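Local coordinates for protein salt-tolerant glutaminase (Micrococcus luteus, PDB 3AGD) that probably catalyses the hydrolysis of L-glutamine to L-glutamate and ammonium, as a salt-tolerant member of the glutaminase family, at residues V320-F328 with N400-V408; A342-R351 with V388-A396. All blocks are in the same frame, centred on the assembly; numbering follows the deposited sequence.

Interaction 1 of 2, residues V320-F328 with N400-V408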
ATOM      1  N   VAL A 320       3.345  26.892  10.461  1.00 26.66           N
ATOM      2  CA  VAL A 320       2.556  27.463  11.546  1.00 26.07           C
ATOM      3  C   VAL A 320       3.381  28.622  12.078  1.00 26.61           C
ATOM      4  O   VAL A 320       4.439  28.417  12.669  1.00 28.75           O
ATOM      5  CB  VAL A 320       2.329  26.457  12.689  1.00 24.55           C
ATOM      6  CG1 VAL A 320       1.331  27.029  13.691  1.00 21.29           C
ATOM      7  CG2 VAL A 320       1.832  25.135  12.130  1.00 22.65           C
ATOM      8  N   GLU A 321       2.908  29.840  11.851  1.00 26.62           N
ATOM      9  CA  GLU A 321       3.634  31.019  12.298  1.00 31.64           C
ATOM     10  C   GLU A 321       2.773  31.824  13.258  1.00 32.81           C
ATOM     11  O   GLU A 321       1.557  31.653  13.297  1.00 35.01           O
ATOM     12  CB  GLU A 321       4.043  31.853  11.082  1.00 35.47           C
ATOM     13  CG  GLU A 321       4.673  30.987   9.999  1.00 43.09           C
ATOM     14  CD  GLU A 321       5.246  31.775   8.840  1.00 50.31           C
ATOM     15  OE1 GLU A 321       4.600  32.740   8.382  1.00 52.12           O
ATOM     16  OE2 GLU A 321       6.346  31.410   8.375  1.00 52.29           O
ATOM     17  N   ARG A 322       3.396  32.698  14.036  1.00 31.52           N
ATOM     18  CA  ARG A 322       2.635  33.479  14.998  1.00 30.27           C
ATOM     19  C   ARG A 322       2.919  34.967  14.995  1.00 34.94           C
ATOM     20  O   ARG A 322       4.065  35.385  14.860  1.00 33.85           O
ATOM     21  CB  ARG A 322       2.882  32.943  16.408  1.00 27.21           C
ATOM     22  CG  ARG A 322       2.103  33.694  17.472  1.00 25.09           C
ATOM     23  CD  ARG A 322       2.118  32.973  18.806  1.00 23.85           C
ATOM     24  NE  ARG A 322       1.332  33.692  19.802  1.00 25.36           N
ATOM     25  CZ  ARG A 322       1.080  33.246  21.028  1.00 27.16           C
ATOM     26  NH1 ARG A 322       0.354  33.981  21.860  1.00 25.62           N
ATOM     27  NH2 ARG A 322       1.543  32.063  21.418  1.00 25.16           N
ATOM     28  N   GLU A 323       1.873  35.775  15.125  1.00 39.27           N
ATOM     29  CA  GLU A 323       2.067  37.218  15.212  1.00 41.30           C
ATOM     30  C   GLU A 323       1.252  37.717  16.379  1.00 33.95           C
ATOM     31  O   GLU A 323       0.067  38.035  16.250  1.00 30.77           O
ATOM     32  CB  GLU A 323       1.651  37.947  13.939  1.00 53.34           C
ATOM     33  CG  GLU A 323       2.462  37.546  12.740  1.00 66.86           C
ATOM     34  CD  GLU A 323       2.208  38.427  11.537  1.00 77.03           C
ATOM     35  OE1 GLU A 323       1.104  39.006  11.433  1.00 81.07           O
ATOM     36  OE2 GLU A 323       3.115  38.529  10.686  1.00 79.66           O
ATOM     37  N   GLY A 324       1.915  37.760  17.529  1.00 31.00           N
ATOM     38  CA  GLY A 324       1.282  38.210  18.745  1.00 27.71           C
ATOM     39  C   GLY A 324       0.135  37.317  19.165  1.00 26.78           C
ATOM     40  O   GLY A 324       0.332  36.199  19.631  1.00 28.31           O
ATOM     41  N   ASP A 325      -1.077  37.814  18.981  1.00 26.64           N
ATOM     42  CA  ASP A 325      -2.275  37.083  19.364  1.00 22.99           C
ATOM     43  C   ASP A 325      -2.825  36.164  18.281  1.00 25.91           C
ATOM     44  O   ASP A 325      -3.792  35.436  18.520  1.00 24.09           O
ATOM     45  CB  ASP A 325      -3.360  38.068  19.755  1.00 19.95           C
ATOM     46  CG  ASP A 325      -3.619  39.087  18.668  1.00 26.07           C
ATOM     47  OD1 ASP A 325      -2.821  40.043  18.545  1.00 28.21           O
ATOM     48  OD2 ASP A 325      -4.608  38.919  17.921  1.00 26.77           O
ATOM     49  N   ARG A 326      -2.254  36.197  17.083  1.00 29.99           N
ATOM     50  CA  ARG A 326      -2.782  35.312  16.061  1.00 34.04           C
ATOM     51  C   ARG A 326      -1.775  34.372  15.434  1.00 33.41           C
ATOM     52  O   ARG A 326      -0.595  34.688  15.282  1.00 33.07           O
ATOM     53  CB  ARG A 326      -3.521  36.095  14.971  1.00 37.11           C
ATOM     54  CG  ARG A 326      -2.675  36.871  13.988  1.00 40.09           C
ATOM     55  CD  ARG A 326      -3.575  37.311  12.833  1.00 41.58           C
ATOM     56  NE  ARG A 326      -4.831  37.869  13.334  1.00 43.87           N
ATOM     57  CZ  ARG A 326      -5.928  38.043  12.603  1.00 43.43           C
ATOM     58  NH1 ARG A 326      -7.020  38.559  13.158  1.00 39.01           N
ATOM     59  NH2 ARG A 326      -5.938  37.695  11.320  1.00 41.26           N
ATOM     60  N   VAL A 327      -2.278  33.199  15.078  1.00 31.71           N
ATOM     61  CA  VAL A 327      -1.486  32.149  14.477  1.00 28.55           C
ATOM     62  C   VAL A 327      -1.953  31.892  13.043  1.00 28.39           C
ATOM     63  O   VAL A 327      -3.151  31.898  12.760  1.00 28.69           O
ATOM     64  CB  VAL A 327      -1.624  30.863  15.320  1.00 28.04           C
ATOM     65  CG1 VAL A 327      -1.011  29.680  14.594  1.00 30.11           C
ATOM     66  CG2 VAL A 327      -0.954  31.070  16.677  1.00 29.28           C
ATOM     67  N   PHE A 328      -1.002  31.695  12.136  1.00 26.15           N
ATOM     68  CA  PHE A 328      -1.330  31.412  10.744  1.00 26.45           C
ATOM     69  C   PHE A 328      -0.938  29.969  10.500  1.00 26.32           C
ATOM     70  O   PHE A 328       0.237  29.607  10.575  1.00 25.05           O
ATOM     71  CB  PHE A 328      -0.560  32.335   9.797  1.00 26.27           C
ATOM     72  CG  PHE A 328      -0.725  33.787  10.115  1.00 30.94           C
ATOM     73  CD1 PHE A 328      -0.180  34.317  11.281  1.00 35.00           C
ATOM     74  CD2 PHE A 328      -1.481  34.611   9.293  1.00 33.33           C
ATOM     75  CE1 PHE A 328      -0.385  35.646  11.626  1.00 36.97           C
ATOM     76  CE2 PHE A 328      -1.695  35.948   9.628  1.00 35.65           C
ATOM     77  CZ  PHE A 328      -1.148  36.465  10.799  1.00 35.35           C
ATOM     78  N   ASN A 400       4.787  31.919  26.807  1.00 78.13           N
ATOM     79  CA  ASN A 400       5.595  32.788  27.654  1.00 78.33           C
ATOM     80  C   ASN A 400       5.019  34.196  27.721  1.00 77.41           C
ATOM     81  O   ASN A 400       5.505  35.034  28.486  1.00 78.11           O
ATOM     82  CB  ASN A 400       7.033  32.849  27.132  1.00 79.66           C
ATOM     83  CG  ASN A 400       7.817  31.588  27.435  1.00 81.36           C
ATOM     84  OD1 ASN A 400       7.357  30.477  27.171  1.00 82.55           O
ATOM     85  ND2 ASN A 400       9.014  31.754  27.989  1.00 81.90           N
ATOM     86  N   ASP A 401       3.986  34.457  26.924  1.00 73.99           N
ATOM     87  CA  ASP A 401       3.371  35.778  26.916  1.00 68.81           C
ATOM     88  C   ASP A 401       2.229  35.982  25.917  1.00 59.32           C
ATOM     89  O   ASP A 401       2.454  36.149  24.719  1.00 58.70           O
ATOM     90  CB  ASP A 401       4.452  36.837  26.678  1.00 74.09           C
ATOM     91  CG  ASP A 401       5.297  36.542  25.453  1.00 81.69           C
ATOM     92  OD1 ASP A 401       6.355  37.189  25.290  1.00 83.84           O
ATOM     93  OD2 ASP A 401       4.903  35.668  24.649  1.00 84.62           O
ATOM     94  N   GLY A 402       1.001  35.970  26.427  1.00 49.80           N
ATOM     95  CA  GLY A 402      -0.154  36.200  25.582  1.00 39.94           C
ATOM     96  C   GLY A 402      -0.913  34.999  25.056  1.00 33.28           C
ATOM     97  O   GLY A 402      -0.316  34.047  24.551  1.00 30.41           O
ATOM     98  N   PRO A 403      -2.250  35.021  25.160  1.00 28.38           N
ATOM     99  CA  PRO A 403      -3.070  33.912  24.673  1.00 25.72           C
ATOM    100  C   PRO A 403      -3.284  34.030  23.168  1.00 22.88           C
ATOM    101  O   PRO A 403      -3.242  35.129  22.610  1.00 18.57           O
ATOM    102  CB  PRO A 403      -4.372  34.089  25.446  1.00 28.66           C
ATOM    103  CG  PRO A 403      -4.488  35.587  25.525  1.00 26.89           C
ATOM    104  CD  PRO A 403      -3.074  35.998  25.898  1.00 26.66           C
ATOM    105  N   ILE A 404      -3.491  32.893  22.512  1.00 20.63           N
ATOM    106  CA  ILE A 404      -3.748  32.885  21.083  1.00 20.76           C
ATOM    107  C   ILE A 404      -5.220  33.277  20.947  1.00 21.72           C
ATOM    108  O   ILE A 404      -6.085  32.666  21.574  1.00 23.71           O
ATOM    109  CB  ILE A 404      -3.505  31.477  20.483  1.00 22.01           C
ATOM    110  CG1 ILE A 404      -2.015  31.130  20.588  1.00 24.11           C
ATOM    111  CG2 ILE A 404      -3.964  31.433  19.020  1.00 16.92           C
ATOM    112  CD1 ILE A 404      -1.651  29.734  20.115  1.00 21.07           C
ATOM    113  N   ARG A 405      -5.500  34.310  20.157  1.00 22.29           N
ATOM    114  CA  ARG A 405      -6.878  34.768  19.973  1.00 23.27           C
ATOM    115  C   ARG A 405      -7.450  34.435  18.599  1.00 21.77           C
ATOM    116  O   ARG A 405      -8.656  34.221  18.450  1.00 22.01           O
ATOM    117  CB  ARG A 405      -6.973  36.280  20.232  1.00 18.69           C
ATOM    118  CG  ARG A 405      -6.729  36.648  21.692  1.00 18.43           C
ATOM    119  CD  ARG A 405      -6.901  38.138  21.992  1.00 17.12           C
ATOM    120  NE  ARG A 405      -7.048  38.320  23.432  1.00 15.78           N
ATOM    121  CZ  ARG A 405      -6.102  38.783  24.243  1.00 17.67           C
ATOM    122  NH1 ARG A 405      -4.918  39.141  23.766  1.00 17.51           N
ATOM    123  NH2 ARG A 405      -6.332  38.840  25.549  1.00 18.84           N
ATOM    124  N   THR A 406      -6.589  34.385  17.593  1.00 20.44           N
ATOM    125  CA  THR A 406      -7.049  34.074  16.252  1.00 22.94           C
ATOM    126  C   THR A 406      -6.132  33.103  15.521  1.00 22.94           C
ATOM    127  O   THR A 406      -4.908  33.198  15.596  1.00 17.57           O
ATOM    128  CB  THR A 406      -7.188  35.355  15.396  1.00 25.15           C
ATOM    129  OG1 THR A 406      -8.173  36.216  15.980  1.00 31.87           O
ATOM    130  CG2 THR A 406      -7.620  35.010  13.981  1.00 29.25           C
ATOM    131  N   VAL A 407      -6.750  32.157  14.827  1.00 24.62           N
ATOM    132  CA  VAL A 407      -6.019  31.182  14.041  1.00 23.21           C
ATOM    133  C   VAL A 407      -6.549  31.292  12.622  1.00 25.58           C
ATOM    134  O   VAL A 407      -7.741  31.099  12.378  1.00 25.39           O
ATOM    135  CB  VAL A 407      -6.237  29.730  14.558  1.00 21.36           C
ATOM    136  CG1 VAL A 407      -5.690  28.723  13.545  1.00 17.85           C
ATOM    137  CG2 VAL A 407      -5.523  29.537  15.894  1.00 16.76           C
ATOM    138  N   VAL A 408      -5.668  31.644  11.696  1.00 27.21           N
ATOM    139  CA  VAL A 408      -6.045  31.746  10.294  1.00 29.16           C
ATOM    140  C   VAL A 408      -5.751  30.375   9.687  1.00 30.63           C
ATOM    141  O   VAL A 408      -4.599  29.943   9.660  1.00 33.69           O
ATOM    142  CB  VAL A 408      -5.206  32.818   9.561  1.00 29.17           C
ATOM    143  CG1 VAL A 408      -5.601  32.884   8.096  1.00 28.69           C
ATOM    144  CG2 VAL A 408      -5.407  34.173  10.221  1.00 34.96           C
TER
HETATM  145  O   HOH W   1       0.583  30.813  23.744  1.00 26.79           O
HETATM  146  O   HOH W   2       1.080  37.214  22.852  1.00 50.22           O
HETATM  147  O   HOH W   3      -6.720  38.522  16.612  1.00 33.06           O
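Arg326, Val327 and Phe328 pair with Thr406, Val407 and Val408 as parallel neighbours in the mixed sheet of the STAS-like domain, and the Arg322 side chain and the turn beside it add polar bonds to the 400-408 segment. Val327 carries the ladder: its N donates to Thr406 O (2.7 Å), and its O accepts from Val408 N. At the entrance, Asp325 O takes two amides, Arg405 N at 2.6 Å and Thr406 N at 3.1 Å, so one carbonyl receives both amides at the start of strand 406-417.

On the Thr406 face of the sheet, Arg326 bends at chi3 (46°) and folds its guanidinium back along the threonine; Thr406 CG2 sits over the centre of the guanidinium, 3.7 Å from Arg326 CZ, while Val408 CG2 meets Arg326 NH2 and also lies beside Phe328 CD2. A water bound to Asp325 OD2 and Thr406 OG1 bridges this end of the pair. On the other face, Val327 CG2 meets Ile404 CD1 at 3.8 Å.

The hairpin turn from Glu323 to Arg326, type II', brings Gly324 O to the side chain of Arg322. That arginine runs extended, and its NE bonds Gly324 O (2.7 Å) almost in the guanidinium plane. Its NH1 reaches Gly402 O at 2.8 Å, also near that plane but from above the carbonyl plane of the glycine, and Ile404 CG1 covers one guanidinium face. NH2 binds a water and Ala394 O, the latter on helix 389-395.

With carbonyl oxygens gripping its edge and an isoleucine against a face, the Arg322 guanidinium has little freedom to rotate; its charge is probably met largely by backbone carbonyl oxygens, and it ties the hairpin to the loop that leads into strand 406-417.

Interaction 2 of 2, residues A342-R351 with V388-A396; sequences AVLDALTDLR and VHEAAAAAA
Val388, Ala391 and Ala395 press against helix 337-349 and the residues that follow it, with short side chains that let the two helix axes, nearly parallel at 8° apart in direction, approach to 7.8 Å. Val388 spans the turn from Ala342 to Ala346: with CG1 anti to its own N (chi1 173°), that methyl faces the backbone N of Ala346, and CG2 lies against Ala342 CB at 3.8 Å. One turn on, Ala391 CB settles between Ala346 O (3.2 Å) and Asp349 CB (3.8 Å). Farther along, Ala395 CB touches Leu350 O at 3.2 Å, while the CG of Arg351 packs on it where the chain leaves helical geometry with positive phi.

Leu350 starts out away from the other helix, yet its CD2 swings back to Ala391 CB (4.0 Å). Asp349 turns its CG anti to its carbonyl carbon (chi1 -79°), and OD1 accepts from a water at 2.6 Å that also donates to Val388 O and accepts from Ala392 N. No direct hydrogen bond joins the two segments, and this water is their polar link; the same OD1 also forms a salt bridge with Arg49 of the second subunit.

Ala346 and Val388 rest on Val317 of strand 317-323. Leu347 reaches Leu329 of strand 326-332 and Leu432 of helix 419-434, and Ala392 touches Arg376 of helix 376-383.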
ATOM      1  N   ALA A 342      -2.417  14.815  11.365  1.00 22.96           N
ATOM      2  CA  ALA A 342      -1.319  15.746  11.586  1.00 21.18           C
ATOM      3  C   ALA A 342      -1.846  17.151  11.854  1.00 22.21           C
ATOM      4  O   ALA A 342      -1.316  17.866  12.705  1.00 23.87           O
ATOM      5  CB  ALA A 342      -0.397  15.753  10.380  1.00 19.73           C
ATOM      6  N   VAL A 343      -2.885  17.549  11.123  1.00 18.94           N
ATOM      7  CA  VAL A 343      -3.474  18.871  11.307  1.00 20.17           C
ATOM      8  C   VAL A 343      -4.052  18.986  12.716  1.00 18.91           C
ATOM      9  O   VAL A 343      -3.859  19.993  13.391  1.00 19.17           O
ATOM     10  CB  VAL A 343      -4.581  19.141  10.269  1.00 23.31           C
ATOM     11  CG1 VAL A 343      -5.262  20.479  10.558  1.00 22.46           C
ATOM     12  CG2 VAL A 343      -3.974  19.159   8.874  1.00 23.43           C
ATOM     13  N   LEU A 344      -4.748  17.945  13.162  1.00 16.39           N
ATOM     14  CA  LEU A 344      -5.319  17.945  14.501  1.00 18.80           C
ATOM     15  C   LEU A 344      -4.217  18.022  15.561  1.00 19.20           C
ATOM     16  O   LEU A 344      -4.404  18.630  16.619  1.00 20.72           O
ATOM     17  CB  LEU A 344      -6.167  16.691  14.717  1.00 17.49           C
ATOM     18  CG  LEU A 344      -7.461  16.652  13.903  1.00 22.46           C
ATOM     19  CD1 LEU A 344      -8.187  15.336  14.164  1.00 22.22           C
ATOM     20  CD2 LEU A 344      -8.345  17.841  14.283  1.00 20.70           C
ATOM     21  N   ASP A 345      -3.076  17.401  15.280  1.00 16.63           N
ATOM     22  CA  ASP A 345      -1.951  17.430  16.210  1.00 18.71           C
ATOM     23  C   ASP A 345      -1.420  18.857  16.299  1.00 20.06           C
ATOM     24  O   ASP A 345      -1.011  19.310  17.366  1.00 21.34           O
ATOM     25  CB  ASP A 345      -0.824  16.506  15.737  1.00 19.37           C
ATOM     26  CG  ASP A 345      -1.147  15.032  15.927  1.00 21.13           C
ATOM     27  OD1 ASP A 345      -0.403  14.190  15.377  1.00 22.07           O
ATOM     28  OD2 ASP A 345      -2.134  14.713  16.624  1.00 22.51           O
ATOM     29  N   ALA A 346      -1.417  19.560  15.171  1.00 18.44           N
ATOM     30  CA  ALA A 346      -0.931  20.936  15.150  1.00 21.63           C
ATOM     31  C   ALA A 346      -1.899  21.810  15.937  1.00 22.90           C
ATOM     32  O   ALA A 346      -1.483  22.623  16.762  1.00 25.58           O
ATOM     33  CB  ALA A 346      -0.811  21.444  13.712  1.00 17.77           C
ATOM     34  N   LEU A 347      -3.191  21.631  15.687  1.00 21.73           N
ATOM     35  CA  LEU A 347      -4.201  22.406  16.388  1.00 20.80           C
ATOM     36  C   LEU A 347      -4.107  22.171  17.889  1.00 22.46           C
ATOM     37  O   LEU A 347      -4.112  23.117  18.676  1.00 23.67           O
ATOM     38  CB  LEU A 347      -5.596  22.039  15.884  1.00 20.58           C
ATOM     39  CG  LEU A 347      -5.873  22.410  14.423  1.00 20.82           C
ATOM     40  CD1 LEU A 347      -7.283  22.003  14.065  1.00 21.77           C
ATOM     41  CD2 LEU A 347      -5.681  23.906  14.216  1.00 19.42           C
ATOM     42  N   THR A 348      -4.013  20.909  18.285  1.00 21.66           N
ATOM     43  CA  THR A 348      -3.914  20.566  19.698  1.00 24.06           C
ATOM     44  C   THR A 348      -2.636  21.120  20.322  1.00 22.62           C
ATOM     45  O   THR A 348      -2.649  21.606  21.457  1.00 21.93           O
ATOM     46  CB  THR A 348      -3.947  19.033  19.907  1.00 28.15           C
ATOM     47  OG1 THR A 348      -5.256  18.544  19.595  1.00 35.41           O
ATOM     48  CG2 THR A 348      -3.628  18.678  21.348  1.00 35.18           C
ATOM     49  N   ASP A 349      -1.538  21.042  19.573  1.00 19.40           N
ATOM     50  CA  ASP A 349      -0.246  21.516  20.041  1.00 17.88           C
ATOM     51  C   ASP A 349      -0.203  23.019  20.334  1.00 22.44           C
ATOM     52  O   ASP A 349       0.750  23.504  20.949  1.00 23.37           O
ATOM     53  CB  ASP A 349       0.844  21.158  19.025  1.00 17.26           C
ATOM     54  CG  ASP A 349       1.284  19.694  19.114  1.00 24.48           C
ATOM     55  OD1 ASP A 349       2.173  19.297  18.332  1.00 24.95           O
ATOM     56  OD2 ASP A 349       0.752  18.940  19.956  1.00 22.98           O
ATOM     57  N   LEU A 350      -1.219  23.758  19.897  1.00 23.29           N
ATOM     58  CA  LEU A 350      -1.244  25.198  20.149  1.00 26.66           C
ATOM     59  C   LEU A 350      -1.484  25.511  21.630  1.00 28.76           C
ATOM     60  O   LEU A 350      -1.253  26.634  22.073  1.00 30.90           O
ATOM     61  CB  LEU A 350      -2.316  25.883  19.294  1.00 20.29           C
ATOM     62  CG  LEU A 350      -2.089  25.932  17.781  1.00 19.64           C
ATOM     63  CD1 LEU A 350      -3.268  26.637  17.121  1.00 20.07           C
ATOM     64  CD2 LEU A 350      -0.785  26.659  17.469  1.00 17.79           C
ATOM     65  N   ARG A 351      -1.954  24.519  22.381  1.00 29.22           N
ATOM     66  CA  ARG A 351      -2.207  24.676  23.813  1.00 33.42           C
ATOM     67  C   ARG A 351      -3.226  25.753  24.179  1.00 32.78           C
ATOM     68  O   ARG A 351      -3.054  26.439  25.185  1.00 33.76           O
ATOM     69  CB  ARG A 351      -0.901  24.999  24.546  1.00 39.95           C
ATOM     70  CG  ARG A 351       0.189  23.969  24.388  1.00 45.81           C
ATOM     71  CD  ARG A 351      -0.314  22.608  24.791  1.00 50.53           C
ATOM     72  NE  ARG A 351       0.718  21.589  24.650  1.00 57.97           N
ATOM     73  CZ  ARG A 351       0.464  20.290  24.536  1.00 58.92           C
ATOM     74  NH1 ARG A 351       1.462  19.428  24.414  1.00 57.80           N
ATOM     75  NH2 ARG A 351      -0.790  19.859  24.532  1.00 58.48           N
ATOM     76  N   VAL A 388       4.356  20.395  11.436  1.00 30.97           N
ATOM     77  CA  VAL A 388       3.445  20.205  12.564  1.00 29.14           C
ATOM     78  C   VAL A 388       4.074  20.737  13.848  1.00 32.46           C
ATOM     79  O   VAL A 388       3.399  21.340  14.689  1.00 31.52           O
ATOM     80  CB  VAL A 388       3.118  18.704  12.786  1.00 25.07           C
ATOM     81  CG1 VAL A 388       2.298  18.528  14.065  1.00 24.40           C
ATOM     82  CG2 VAL A 388       2.358  18.150  11.593  1.00 21.36           C
ATOM     83  N   HIS A 389       5.377  20.511  13.983  1.00 33.67           N
ATOM     84  CA  HIS A 389       6.115  20.927  15.165  1.00 33.01           C
ATOM     85  C   HIS A 389       6.135  22.434  15.378  1.00 32.04           C
ATOM     86  O   HIS A 389       6.367  22.897  16.495  1.00 33.27           O
ATOM     87  CB  HIS A 389       7.554  20.404  15.101  1.00 31.61           C
ATOM     88  CG  HIS A 389       8.388  21.044  14.033  1.00 33.05           C
ATOM     89  ND1 HIS A 389       8.244  20.747  12.694  1.00 37.52           N
ATOM     90  CD2 HIS A 389       9.376  21.968  14.109  1.00 31.40           C
ATOM     91  CE1 HIS A 389       9.108  21.458  11.992  1.00 35.50           C
ATOM     92  NE2 HIS A 389       9.806  22.208  12.826  1.00 33.56           N
ATOM     93  N   GLU A 390       5.898  23.201  14.319  1.00 28.61           N
ATOM     94  CA  GLU A 390       5.912  24.652  14.450  1.00 31.07           C
ATOM     95  C   GLU A 390       4.767  25.143  15.341  1.00 32.44           C
ATOM     96  O   GLU A 390       4.811  26.262  15.856  1.00 31.74           O
ATOM     97  CB  GLU A 390       5.849  25.320  13.069  1.00 31.90           C
ATOM     98  CG  GLU A 390       6.921  24.828  12.098  1.00 34.53           C
ATOM     99  CD  GLU A 390       7.034  25.686  10.843  1.00 38.22           C
ATOM    100  OE1 GLU A 390       6.007  26.238  10.400  1.00 35.63           O
ATOM    101  OE2 GLU A 390       8.151  25.795  10.290  1.00 40.71           O
ATOM    102  N   ALA A 391       3.749  24.306  15.533  1.00 32.68           N
ATOM    103  CA  ALA A 391       2.615  24.678  16.380  1.00 32.23           C
ATOM    104  C   ALA A 391       3.077  24.745  17.830  1.00 32.41           C
ATOM    105  O   ALA A 391       2.755  25.686  18.554  1.00 31.83           O
ATOM    106  CB  ALA A 391       1.485  23.665  16.242  1.00 29.43           C
ATOM    107  N   ALA A 392       3.839  23.740  18.248  1.00 32.36           N
ATOM    108  CA  ALA A 392       4.352  23.698  19.608  1.00 33.32           C
ATOM    109  C   ALA A 392       5.260  24.903  19.830  1.00 35.21           C
ATOM    110  O   ALA A 392       5.240  25.522  20.894  1.00 36.52           O
ATOM    111  CB  ALA A 392       5.122  22.402  19.840  1.00 31.88           C
ATOM    112  N   ALA A 393       6.050  25.231  18.812  1.00 34.74           N
ATOM    113  CA  ALA A 393       6.967  26.361  18.880  1.00 35.08           C
ATOM    114  C   ALA A 393       6.186  27.665  18.968  1.00 36.34           C
ATOM    115  O   ALA A 393       6.634  28.620  19.603  1.00 37.94           O
ATOM    116  CB  ALA A 393       7.874  26.374  17.653  1.00 37.30           C
ATOM    117  N   ALA A 394       5.019  27.698  18.325  1.00 34.56           N
ATOM    118  CA  ALA A 394       4.160  28.881  18.331  1.00 32.76           C
ATOM    119  C   ALA A 394       3.552  29.086  19.719  1.00 32.76           C
ATOM    120  O   ALA A 394       3.388  30.215  20.176  1.00 33.83           O
ATOM    121  CB  ALA A 394       3.049  28.734  17.291  1.00 26.04           C
ATOM    122  N   ALA A 395       3.222  27.986  20.385  1.00 33.47           N
ATOM    123  CA  ALA A 395       2.636  28.045  21.718  1.00 35.51           C
ATOM    124  C   ALA A 395       3.710  28.350  22.758  1.00 42.99           C
ATOM    125  O   ALA A 395       3.432  28.965  23.786  1.00 44.67           O
ATOM    126  CB  ALA A 395       1.951  26.723  22.046  1.00 26.60           C
ATOM    127  N   ALA A 396       4.936  27.915  22.482  1.00 48.05           N
ATOM    128  CA  ALA A 396       6.056  28.128  23.395  1.00 52.44           C
ATOM    129  C   ALA A 396       6.336  29.613  23.597  1.00 55.90           C
ATOM    130  O   ALA A 396       6.288  30.114  24.722  1.00 57.98           O
ATOM    131  CB  ALA A 396       7.303  27.428  22.862  1.00 52.88           C
TER
HETATM  132  O   HOH W   4       3.693  20.998  17.164  1.00 31.64           O

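Interactions 1 and 2 lie in the same STAS-like domain, on one side of the chain's centre, with their centres about 11 Å apart. Along the chain they are nested: strands 317-323 and 326-332 come first, then helix 337-349, helix 389-395, and finally strand 406-417, so interaction 2 falls inside the loop that interaction 1 closes. The two touch directly: Val320 N meets Glu390 OE1 at 2.7 Å, a probable hydrogen bond, and Ile404 CD1 packs on Leu350 O. The helix pair thus sits against the sheet, and several of its residues also meet the second subunit; both contacts lie away from the glutamate-binding residues.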